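Local structure of 6-phospho-beta-d glycosidase (Streptococcus pyogenes, 5FOO) at residues Phe8-Ala13 and Tyr451-Val456; Asp44-Asp49 and Asp420-Leu425; Arg101-Cys106 and Glu151-Arg156; Ala228-Gln233 and Ala239-Ala244. The protein probably hydrolyses the beta-glycosidic bond of 6-phosphorylated beta-glucosides, as a glycoside hydrolase of family 1 that binds 6-phosphocyclophellitol. The protein carries 1 engineered substitution. All coordinates share one frame; numbering follows the deposited sequence.

Contact 1 of 4, residues Phe8-Ala13 and Tyr451-Val456; sequences FWWGGA and YWFKKV
The first strand of the (beta/alpha)8 barrel, 9-13, meets the last long helix, 448-459, through the indole of Trp10. The strand and helix segments run at 150° to each other, 9.4 Å apart at their closest. Val456 lies over one face of the indole. Its CG1 makes a CH-pi contact 4.0 Å from the centroid of the six-membered ring of Trp10. CG1 is anti to the backbone N of Val456 (chi1 174°), and this branch meets the ring.

Phe453 approaches the same benzo ring at a steep slant, with the two planes 79° apart. Its CE1 is 3.7 Å from Trp10 CE3. Phe453 CE2, on the other side of the ring from CE1, lies 3.8 Å from Gly11 O. Phe453 thus touches both the Trp10 side chain and the backbone of Gly11.

No hydrogen bond joins the two segments. The buried Trp10 NE1 is bonded instead to Asn460, just beyond the helix. Tyr413 and Val415 of strand 410-416 also touch Phe453. This is apolar helix-on-strand packing on the outside of a TIM barrel, with the C-terminal helix laid against the first strand.

Contact 2 of 4, residues Asp44-Asp49 and Asp420-Leu425; sequences DYVGPD and DGWSWL. With JAZ (6-phosphocyclophellitol), chain G.
Val46 O accepts a hydrogen bond from the indole nitrogen of Trp422, with NE1 to O at 2.9 Å. The N-H points almost straight at the oxygen, at 170°. The oxygen lies close to the indole plane, but the nitrogen stands above the carbonyl plane of Val46. Gly47 O is also near this nitrogen, but its angle is too poor for a bond.

Pro48 covers one face of the indole. Its CB sits 3.7 Å from the centroid of the six-membered ring of Trp422, almost on the ring normal, in a CH-pi contact. Pro48 CD adds a contact of 3.6 Å to Trp422 CZ2. CG of Trp422 is anti to the backbone N (chi1 -176°), which extends the indole toward the 44-49 loop. The backbone N of Trp424 lies over the opposite face.

Ser423 and Trp424, which follow Trp422 in the same loop, line the ligand pocket. Trp424 NE1 donates a hydrogen bond of 3.0 Å to O16 of 6-phosphocyclophellitol, which lies at the edge of the indole.

The 420-425 loop follows barrel strand 410-416, and the 44-49 loop links helices 30-37 and 54-67. Pro48 also rests on Asp32 and Tyr35 of helix 30-37, while Trp424 touches Pro17 and Gln18 of helix 16-19.

Contact 3 of 4, residues Arg101-Cys106 and Glu151-Arg156; sequences RVIDAC and EQFGDR
Ile103 forms the tight, inner half of this contact, and Asp104 the outer half. CD1 of Ile103 presses on Phe153, 3.5 Å from CD1 of that ring. The two side chains cross at about a right angle. The other branch of Ile103, CG2, lies 3.7 Å from Arg156 CB and against one face of the guanidinium group. With CG2 anti to the backbone N and CG1 beside it (chi1 -68°), the two branches can serve different partners. Phe153 is buried and also touches Leu96 and Tyr99 of helix 93-108.

The outer side is polar and more open to solvent. Asp104 and Asp155 are both exposed, and Arg156 bridges them. Arg156 NH1 donates to Asp104 OD1 over 2.8 Å, with an angle of 152° at the hydrogen. The oxygen lies near the guanidinium plane but is met from above its own carboxylate plane. The two flat groups are turned 44° apart.

Asp155 is gripped side-on by two nitrogens of the same guanidinium. Arg156 NE reaches Asp155 OD2 at 3.0 Å; Arg156 NH2 meets the syn lone pair of Asp155 OD1 at 3.3 Å. Arg156 NH2 also bonds to Asn100 of helix 93-108.

The contact joins helix 93-108 to the C-terminal end of helix 136-153 and the residues that follow. Both helices belong to the layer around the barrel strands. Its chemistry implies that the arginine is held from several sides, so its rotation is restricted. Its positive charge probably offsets the two nearby negative charges.

Contact 4 of 4, residues Ala228-Gln233 and Ala239-Ala244; sequences AYPASQ and AAAHFA
Ala241 meets strand 228-230 with its methyl group, which projects from the helix toward the strand. Its CB lies 3.3 Å from Ala228 O and 3.9 Å from Pro230 CB. The side chains that touch are three alanines and a proline, so none has a long chain to swing. Their positions follow from the backbone.

Ala228 points its methyl toward the helix and places CB 3.9 Å from Ala244 CB. Ala241 and Ala244 are three residues apart in the helix, and both methyls face the strand. The closed ring of Pro230 holds its CB and CD together. Both therefore lie near the Ala241 methyl, with Pro230 CD 4.0 Å from Ala241 CB. The CB of Tyr229, between Ala228 and Pro230, points away from the helix, and the Tyr229 OH bonds to Asp348.

Small groups let the backbones come close. The CA atoms of Pro230 and Ala241 are 5.2 Å apart, and the strand and helix axes approach to 7.4 Å. The segments run nearly antiparallel, at 172°, as the chain doubles back into helix 235-258. Strand 228-230 is an edge of a small mixed sheet outside the barrel and pairs with strand 302-305.

Ala228 N bonds to Glu245, the residue after Ala244. Between the two segments themselves there is no hydrogen bond. The chemistry implies a join made by close fit: methyl and ring carbons pack together, and one methyl also lies against a backbone carbonyl.

From the N terminus, contact 1 opens at the first barrel strand and closes only at the last long helix, so it spans almost the whole chain. Contact 2 opens next, in the 44-49 loop, and closes at 420-425, within the span of contact 1. Contacts 3 and 4 both lie within contact 2 and follow one another without crossing. Contact 3 ties two outer helices of the early barrel. Contact 4 closes a short turn from an outlying strand into helix 235-258. Their centres are about 44 Å apart, on opposite sides of the chain's centre. Contact 1 joins the barrel's beginning to its end, and contact 2 joins the 44-49 loop to a loop that lines the ligand pocket.

Contact 1 of 4, residues Phe8-Ala13 and Tyr451-Val456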
# COMPACT_ATOMS: atom_id res chain seq x y z
N PHE A 8 19.47 6.58 -4.15
CA PHE A 8 18.04 6.77 -4.04
C PHE A 8 17.29 5.81 -4.95
O PHE A 8 17.66 5.58 -6.15
CB PHE A 8 17.71 8.22 -4.38
CG PHE A 8 16.41 8.74 -3.78
CD1 PHE A 8 16.32 9.05 -2.42
CD2 PHE A 8 15.32 8.96 -4.58
CE1 PHE A 8 15.16 9.61 -1.87
CE2 PHE A 8 14.14 9.49 -4.05
CZ PHE A 8 14.07 9.81 -2.70
N TRP A 9 16.22 5.25 -4.40
CA TRP A 9 15.40 4.32 -5.19
C TRP A 9 14.45 5.11 -6.10
O TRP A 9 13.76 6.01 -5.63
CB TRP A 9 14.54 3.43 -4.29
CG TRP A 9 15.21 2.47 -3.43
CD1 TRP A 9 16.59 2.39 -3.13
CD2 TRP A 9 14.56 1.46 -2.65
NE1 TRP A 9 16.80 1.31 -2.30
CE2 TRP A 9 15.58 0.75 -1.94
CE3 TRP A 9 13.21 1.09 -2.45
CZ2 TRP A 9 15.30 -0.35 -1.09
CZ3 TRP A 9 12.92 0.02 -1.59
CH2 TRP A 9 13.98 -0.67 -0.87
N TRP A 10 14.42 4.73 -7.39
CA TRP A 10 13.52 5.30 -8.31
C TRP A 10 12.81 4.19 -9.04
O TRP A 10 13.43 3.27 -9.61
CB TRP A 10 14.23 6.15 -9.32
CG TRP A 10 14.98 7.32 -8.83
CD1 TRP A 10 16.35 7.48 -8.84
CD2 TRP A 10 14.44 8.61 -8.48
NE1 TRP A 10 16.67 8.73 -8.39
CE2 TRP A 10 15.51 9.44 -8.17
CE3 TRP A 10 13.15 9.10 -8.28
CZ2 TRP A 10 15.34 10.75 -7.72
CZ3 TRP A 10 13.00 10.39 -7.85
CH2 TRP A 10 14.09 11.19 -7.57
N GLY A 11 11.50 4.27 -9.05
CA GLY A 11 10.72 3.25 -9.75
C GLY A 11 9.26 3.45 -9.43
O GLY A 11 8.83 4.56 -9.08
N GLY A 12 8.49 2.40 -9.56
CA GLY A 12 7.10 2.49 -9.23
C GLY A 12 6.64 1.22 -8.60
O GLY A 12 7.39 0.25 -8.51
N ALA A 13 5.41 1.31 -8.13
CA ALA A 13 4.74 0.33 -7.36
C ALA A 13 3.43 -0.16 -8.06
O ALA A 13 2.68 0.63 -8.67
CB ALA A 13 4.40 0.93 -6.03
N TYR A 451 8.95 9.50 -19.88
CA TYR A 451 10.20 10.12 -20.34
C TYR A 451 10.63 11.20 -19.39
O TYR A 451 11.84 11.39 -19.18
CB TYR A 451 10.11 10.61 -21.81
CG TYR A 451 9.88 9.45 -22.72
CD1 TYR A 451 10.88 8.48 -22.95
CD2 TYR A 451 8.65 9.26 -23.32
CE1 TYR A 451 10.65 7.37 -23.75
CE2 TYR A 451 8.39 8.17 -24.10
CZ TYR A 451 9.39 7.24 -24.31
OH TYR A 451 9.09 6.19 -25.08
N TRP A 452 9.70 11.89 -18.76
CA TRP A 452 10.10 12.86 -17.77
C TRP A 452 10.73 12.17 -16.55
O TRP A 452 11.78 12.65 -16.02
CB TRP A 452 8.96 13.76 -17.35
CG TRP A 452 9.27 14.64 -16.17
CD1 TRP A 452 9.82 15.90 -16.16
CD2 TRP A 452 8.98 14.32 -14.81
NE1 TRP A 452 9.95 16.35 -14.86
CE2 TRP A 452 9.43 15.39 -14.02
CE3 TRP A 452 8.42 13.19 -14.18
CZ2 TRP A 452 9.32 15.38 -12.64
CZ3 TRP A 452 8.30 13.18 -12.81
CH2 TRP A 452 8.73 14.28 -12.05
N PHE A 453 10.12 11.08 -16.09
CA PHE A 453 10.58 10.45 -14.86
C PHE A 453 11.90 9.74 -15.15
O PHE A 453 12.73 9.65 -14.29
CB PHE A 453 9.54 9.44 -14.34
CG PHE A 453 9.87 8.85 -13.00
CD1 PHE A 453 9.95 9.66 -11.90
CD2 PHE A 453 10.06 7.50 -12.85
CE1 PHE A 453 10.25 9.14 -10.64
CE2 PHE A 453 10.28 6.94 -11.59
CZ PHE A 453 10.44 7.78 -10.51
N LYS A 454 12.08 9.25 -16.38
CA LYS A 454 13.34 8.66 -16.83
C LYS A 454 14.52 9.58 -16.61
O LYS A 454 15.57 9.16 -16.12
CB LYS A 454 13.26 8.23 -18.29
CG LYS A 454 14.55 7.62 -18.86
CD LYS A 454 14.59 7.61 -20.39
CE LYS A 454 15.94 7.09 -20.87
NZ LYS A 454 15.81 6.63 -22.28
N LYS A 455 14.34 10.84 -17.01
CA LYS A 455 15.30 11.88 -16.80
C LYS A 455 15.63 12.11 -15.34
O LYS A 455 16.80 12.21 -14.96
CB LYS A 455 14.80 13.19 -17.43
CG LYS A 455 15.90 14.23 -17.54
CD LYS A 455 15.42 15.47 -18.26
CE LYS A 455 16.54 16.50 -18.32
NZ LYS A 455 16.22 17.60 -19.29
N VAL A 456 14.60 12.30 -14.53
CA VAL A 456 14.75 12.45 -13.10
C VAL A 456 15.53 11.26 -12.44
O VAL A 456 16.41 11.49 -11.65
CB VAL A 456 13.39 12.60 -12.40
CG1 VAL A 456 13.55 12.61 -10.91
CG2 VAL A 456 12.66 13.87 -12.86

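Contact 2 of 4, residues Asp44-Asp49 and Asp420-Leu425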
# COMPACT_ATOMS: atom_id res chain seq x y z
N ASP A 44 -17.08 -0.55 -15.82
CA ASP A 44 -17.14 -1.20 -17.13
C ASP A 44 -17.15 -2.72 -17.06
O ASP A 44 -16.81 -3.35 -18.04
CB ASP A 44 -16.04 -0.73 -18.10
CG ASP A 44 -16.21 0.71 -18.53
OD1 ASP A 44 -17.29 1.26 -18.38
OD2 ASP A 44 -15.27 1.33 -19.03
N TYR A 45 -17.56 -3.27 -15.91
CA TYR A 45 -17.57 -4.70 -15.67
C TYR A 45 -16.19 -5.40 -15.78
O TYR A 45 -16.14 -6.60 -15.95
CB TYR A 45 -18.61 -5.40 -16.59
CG TYR A 45 -19.92 -4.66 -16.68
CD1 TYR A 45 -20.83 -4.70 -15.63
CD2 TYR A 45 -20.23 -3.90 -17.81
CE1 TYR A 45 -22.05 -3.98 -15.71
CE2 TYR A 45 -21.44 -3.19 -17.89
CZ TYR A 45 -22.32 -3.24 -16.83
OH TYR A 45 -23.47 -2.57 -16.90
N VAL A 46 -15.09 -4.67 -15.61
CA VAL A 46 -13.75 -5.26 -15.76
C VAL A 46 -13.33 -5.81 -14.38
O VAL A 46 -13.30 -5.09 -13.37
CB VAL A 46 -12.75 -4.26 -16.33
CG1 VAL A 46 -11.35 -4.90 -16.55
CG2 VAL A 46 -13.33 -3.71 -17.65
N GLY A 47 -13.16 -7.11 -14.30
CA GLY A 47 -12.62 -7.73 -13.14
C GLY A 47 -11.14 -7.98 -13.30
O GLY A 47 -10.50 -7.41 -14.19
N PRO A 48 -10.62 -8.83 -12.42
CA PRO A 48 -9.21 -9.09 -12.36
C PRO A 48 -8.74 -10.33 -13.07
O PRO A 48 -7.61 -10.77 -12.80
CB PRO A 48 -9.00 -9.28 -10.84
CG PRO A 48 -10.26 -10.00 -10.41
CD PRO A 48 -11.32 -9.28 -11.19
N ASP A 49 -9.57 -10.96 -13.90
CA ASP A 49 -9.12 -12.20 -14.55
C ASP A 49 -7.88 -12.04 -15.45
O ASP A 49 -7.06 -12.97 -15.57
CB ASP A 49 -10.22 -12.86 -15.39
CG ASP A 49 -11.42 -13.29 -14.55
OD1 ASP A 49 -11.22 -14.08 -13.61
OD2 ASP A 49 -12.53 -12.81 -14.83
N ASP A 420 -0.54 1.21 -16.29
CA ASP A 420 -1.95 1.26 -15.92
C ASP A 420 -2.34 -0.08 -15.39
O ASP A 420 -2.02 -1.12 -16.04
CB ASP A 420 -2.85 1.57 -17.14
CG ASP A 420 -2.72 3.02 -17.67
OD1 ASP A 420 -2.24 3.94 -16.96
OD2 ASP A 420 -3.19 3.24 -18.82
N GLY A 421 -3.00 -0.09 -14.22
CA GLY A 421 -3.49 -1.34 -13.64
C GLY A 421 -4.94 -1.30 -13.15
O GLY A 421 -5.60 -0.27 -13.15
N TRP A 422 -5.37 -2.43 -12.62
CA TRP A 422 -6.74 -2.62 -12.19
C TRP A 422 -6.90 -2.10 -10.79
O TRP A 422 -6.31 -2.69 -9.90
CB TRP A 422 -7.05 -4.11 -12.25
CG TRP A 422 -8.43 -4.48 -11.94
CD1 TRP A 422 -9.57 -4.25 -12.73
CD2 TRP A 422 -8.89 -5.13 -10.76
NE1 TRP A 422 -10.68 -4.80 -12.10
CE2 TRP A 422 -10.30 -5.32 -10.90
CE3 TRP A 422 -8.26 -5.60 -9.59
CZ2 TRP A 422 -11.07 -5.91 -9.91
CZ3 TRP A 422 -9.04 -6.21 -8.62
CH2 TRP A 422 -10.44 -6.37 -8.81
N SER A 423 -7.65 -0.99 -10.57
CA SER A 423 -7.82 -0.46 -9.20
C SER A 423 -9.16 -0.90 -8.53
O SER A 423 -10.02 -0.07 -8.22
CB SER A 423 -7.65 1.09 -9.01
OG SER A 423 -6.86 1.94 -9.89
N TRP A 424 -9.32 -2.18 -8.28
CA TRP A 424 -10.30 -2.64 -7.35
C TRP A 424 -11.71 -2.29 -7.97
O TRP A 424 -11.92 -2.43 -9.21
CB TRP A 424 -10.02 -1.99 -5.97
CG TRP A 424 -8.55 -2.08 -5.56
CD1 TRP A 424 -7.70 -1.04 -5.35
CD2 TRP A 424 -7.78 -3.28 -5.31
NE1 TRP A 424 -6.47 -1.50 -4.94
CE2 TRP A 424 -6.48 -2.87 -4.93
CE3 TRP A 424 -8.05 -4.64 -5.40
CZ2 TRP A 424 -5.45 -3.78 -4.67
CZ3 TRP A 424 -7.02 -5.58 -5.11
CH2 TRP A 424 -5.74 -5.13 -4.76
N LEU A 425 -12.62 -1.74 -7.16
CA LEU A 425 -13.96 -1.38 -7.66
C LEU A 425 -13.89 -0.41 -8.83
O LEU A 425 -14.68 -0.54 -9.75
CB LEU A 425 -14.84 -0.85 -6.54
CG LEU A 425 -15.14 -1.90 -5.50
CD1 LEU A 425 -15.91 -1.25 -4.37
CD2 LEU A 425 -15.92 -3.08 -6.07
C2 JAZ G . -4.47 1.78 -5.42
C3 JAZ G . -3.33 1.04 -4.69
C4 JAZ G . -3.19 1.53 -3.26
C5 JAZ G . -2.92 3.03 -3.18
C6 JAZ G . -3.96 3.79 -3.98
C7 JAZ G . -4.11 3.26 -5.40
C8 JAZ G . -5.04 4.13 -6.25
O9 JAZ G . -6.33 4.06 -5.65
P10 JAZ G . -7.62 4.19 -6.58
O11 JAZ G . -8.75 4.02 -5.64
O12 JAZ G . -7.51 3.32 -7.76
O13 JAZ G . -7.57 5.54 -7.14
O14 JAZ G . -5.21 3.79 -3.27
O15 JAZ G . -4.56 1.37 -6.79
O16 JAZ G . -3.68 -0.32 -4.68
O17 JAZ G . -2.16 0.82 -2.60

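Contact 3 of 4, residues Arg101-Cys106 and Glu151-Arg156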
# COMPACT_ATOMS: atom_id res chain seq x y z
N ARG A 101 10.35 -16.11 -11.96
CA ARG A 101 10.44 -15.32 -13.23
C ARG A 101 10.48 -13.82 -12.89
O ARG A 101 11.37 -13.13 -13.34
CB ARG A 101 9.26 -15.60 -14.20
CG ARG A 101 9.34 -16.84 -15.07
CD ARG A 101 8.04 -17.11 -15.88
NE ARG A 101 7.57 -15.92 -16.62
CZ ARG A 101 6.28 -15.57 -16.80
NH1 ARG A 101 5.29 -16.32 -16.36
NH2 ARG A 101 5.99 -14.48 -17.46
N VAL A 102 9.56 -13.35 -12.04
CA VAL A 102 9.51 -11.95 -11.67
C VAL A 102 10.84 -11.47 -11.06
O VAL A 102 11.41 -10.43 -11.42
CB VAL A 102 8.39 -11.66 -10.60
CG1 VAL A 102 8.41 -10.21 -10.23
CG2 VAL A 102 7.00 -12.04 -11.09
N ILE A 103 11.29 -12.18 -10.06
CA ILE A 103 12.51 -11.77 -9.37
C ILE A 103 13.77 -11.85 -10.28
O ILE A 103 14.62 -10.91 -10.31
CB ILE A 103 12.70 -12.63 -8.09
CG1 ILE A 103 11.56 -12.27 -7.06
CG2 ILE A 103 14.13 -12.48 -7.51
CD1 ILE A 103 11.18 -13.41 -6.17
N ASP A 104 13.90 -12.95 -11.02
CA ASP A 104 15.08 -13.10 -11.91
C ASP A 104 15.09 -12.02 -13.00
O ASP A 104 16.14 -11.50 -13.32
CB ASP A 104 15.16 -14.47 -12.55
CG ASP A 104 15.49 -15.59 -11.53
OD1 ASP A 104 16.03 -15.33 -10.44
OD2 ASP A 104 15.10 -16.74 -11.83
N ALA A 105 13.91 -11.67 -13.53
CA ALA A 105 13.82 -10.62 -14.55
C ALA A 105 14.18 -9.26 -13.93
O ALA A 105 14.86 -8.45 -14.53
CB ALA A 105 12.43 -10.60 -15.16
N CYS A 106 13.82 -9.05 -12.68
CA CYS A 106 14.23 -7.83 -12.02
C CYS A 106 15.75 -7.71 -12.02
O CYS A 106 16.31 -6.69 -12.50
CB CYS A 106 13.69 -7.74 -10.58
SG CYS A 106 11.99 -7.15 -10.37
N GLU A 151 12.30 -18.41 2.33
CA GLU A 151 13.10 -19.57 1.96
C GLU A 151 13.33 -19.66 0.47
O GLU A 151 14.43 -19.97 0.04
CB GLU A 151 12.44 -20.85 2.48
CG GLU A 151 12.51 -20.88 3.99
CD GLU A 151 11.62 -21.91 4.64
OE1 GLU A 151 10.96 -22.68 3.94
OE2 GLU A 151 11.62 -21.94 5.90
N GLN A 152 12.32 -19.35 -0.33
CA GLN A 152 12.40 -19.58 -1.75
C GLN A 152 13.03 -18.44 -2.49
O GLN A 152 13.69 -18.67 -3.49
CB GLN A 152 11.04 -19.88 -2.34
CG GLN A 152 10.39 -21.18 -1.86
CD GLN A 152 11.23 -22.40 -2.20
OE1 GLN A 152 11.83 -22.46 -3.27
NE2 GLN A 152 11.32 -23.32 -1.26
N PHE A 153 12.82 -17.21 -2.00
CA PHE A 153 13.21 -16.03 -2.72
C PHE A 153 14.22 -15.17 -2.03
O PHE A 153 14.75 -14.24 -2.65
CB PHE A 153 11.95 -15.15 -3.01
CG PHE A 153 10.81 -15.94 -3.66
CD1 PHE A 153 11.05 -16.68 -4.82
CD2 PHE A 153 9.54 -15.98 -3.10
CE1 PHE A 153 10.03 -17.40 -5.43
CE2 PHE A 153 8.52 -16.76 -3.67
CZ PHE A 153 8.78 -17.47 -4.84
N GLY A 154 14.49 -15.44 -0.76
CA GLY A 154 15.35 -14.53 0.05
C GLY A 154 16.84 -14.45 -0.24
O GLY A 154 17.57 -13.54 0.27
N ASP A 155 17.27 -15.34 -1.11
CA ASP A 155 18.64 -15.36 -1.63
C ASP A 155 18.77 -14.23 -2.57
O ASP A 155 19.85 -13.66 -2.68
CB ASP A 155 18.96 -16.69 -2.38
CG ASP A 155 18.01 -16.95 -3.56
OD1 ASP A 155 16.75 -16.81 -3.43
OD2 ASP A 155 18.50 -17.24 -4.62
N ARG A 156 17.65 -13.86 -3.24
CA ARG A 156 17.68 -12.77 -4.25
C ARG A 156 16.93 -11.50 -3.88
O ARG A 156 17.33 -10.40 -4.27
CB ARG A 156 17.19 -13.30 -5.58
CG ARG A 156 18.21 -14.19 -6.33
CD ARG A 156 17.49 -15.08 -7.35
NE ARG A 156 16.63 -15.97 -6.56
CZ ARG A 156 15.47 -16.56 -6.93
NH1 ARG A 156 14.91 -16.33 -8.12
NH2 ARG A 156 14.84 -17.33 -6.03

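Contact 4 of 4, residues Ala228-Gln233 and Ala239-Ala244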
# COMPACT_ATOMS: atom_id res chain seq x y z
N ALA A 228 -3.94 14.30 9.56
CA ALA A 228 -5.39 14.60 9.65
C ALA A 228 -5.47 16.07 10.04
O ALA A 228 -5.36 16.41 11.21
CB ALA A 228 -6.04 13.69 10.67
N TYR A 229 -5.48 16.96 9.03
CA TYR A 229 -5.35 18.39 9.31
C TYR A 229 -6.67 18.88 9.94
O TYR A 229 -7.72 18.63 9.37
CB TYR A 229 -5.09 19.21 8.02
CG TYR A 229 -3.75 18.98 7.34
CD1 TYR A 229 -2.53 19.13 8.05
CD2 TYR A 229 -3.68 18.66 6.03
CE1 TYR A 229 -1.31 18.97 7.42
CE2 TYR A 229 -2.48 18.49 5.38
CZ TYR A 229 -1.31 18.64 6.06
OH TYR A 229 -0.17 18.42 5.36
N PRO A 230 -6.61 19.57 11.11
CA PRO A 230 -7.85 20.04 11.75
C PRO A 230 -8.50 21.12 10.94
O PRO A 230 -7.81 21.92 10.33
CB PRO A 230 -7.36 20.59 13.05
CG PRO A 230 -5.92 21.01 12.79
CD PRO A 230 -5.41 19.91 11.91
N ALA A 231 -9.83 21.15 10.90
CA ALA A 231 -10.53 22.24 10.20
C ALA A 231 -10.20 23.66 10.73
O ALA A 231 -10.19 24.63 9.95
CB ALA A 231 -12.03 22.04 10.26
N SER A 232 -9.95 23.79 12.02
CA SER A 232 -9.61 25.08 12.67
C SER A 232 -8.81 24.74 13.89
O SER A 232 -8.61 23.54 14.19
CB SER A 232 -10.86 25.87 13.12
OG SER A 232 -11.47 25.24 14.24
N GLN A 233 -8.38 25.77 14.62
CA GLN A 233 -7.65 25.61 15.88
C GLN A 233 -8.55 25.57 17.07
O GLN A 233 -8.06 25.54 18.16
CB GLN A 233 -6.64 26.76 16.06
CG GLN A 233 -5.63 26.84 14.93
CD GLN A 233 -4.86 25.56 14.78
OE1 GLN A 233 -4.98 24.87 13.77
NE2 GLN A 233 -4.13 25.18 15.81
N ALA A 239 -9.26 18.26 18.85
CA ALA A 239 -9.40 16.98 19.48
C ALA A 239 -9.88 15.96 18.41
O ALA A 239 -9.47 14.83 18.43
CB ALA A 239 -10.36 17.07 20.66
N ALA A 240 -10.72 16.38 17.47
CA ALA A 240 -11.06 15.54 16.33
C ALA A 240 -9.81 15.03 15.53
O ALA A 240 -9.72 13.82 15.23
CB ALA A 240 -11.98 16.27 15.36
N ALA A 241 -8.92 15.94 15.16
CA ALA A 241 -7.65 15.62 14.42
C ALA A 241 -6.76 14.71 15.22
O ALA A 241 -6.22 13.72 14.70
CB ALA A 241 -6.88 16.90 14.05
N HIS A 242 -6.70 15.01 16.52
CA HIS A 242 -5.94 14.24 17.45
C HIS A 242 -6.41 12.80 17.43
O HIS A 242 -5.58 11.88 17.31
CB HIS A 242 -6.02 14.79 18.88
CG HIS A 242 -5.12 14.08 19.84
ND1 HIS A 242 -3.74 14.17 19.75
CD2 HIS A 242 -5.37 13.21 20.82
CE1 HIS A 242 -3.19 13.43 20.68
NE2 HIS A 242 -4.15 12.83 21.33
N PHE A 243 -7.72 12.58 17.57
CA PHE A 243 -8.18 11.20 17.58
C PHE A 243 -8.02 10.58 16.20
O PHE A 243 -7.62 9.43 16.09
CB PHE A 243 -9.59 10.98 18.21
CG PHE A 243 -9.98 9.52 18.22
CD1 PHE A 243 -9.56 8.67 19.24
CD2 PHE A 243 -10.60 8.96 17.12
CE1 PHE A 243 -9.84 7.31 19.16
CE2 PHE A 243 -10.88 7.58 17.06
CZ PHE A 243 -10.50 6.77 18.06
N ALA A 244 -8.28 11.33 15.13
CA ALA A 244 -8.14 10.76 13.82
C ALA A 244 -6.69 10.29 13.53
O ALA A 244 -6.49 9.28 12.82
CB ALA A 244 -8.59 11.71 12.77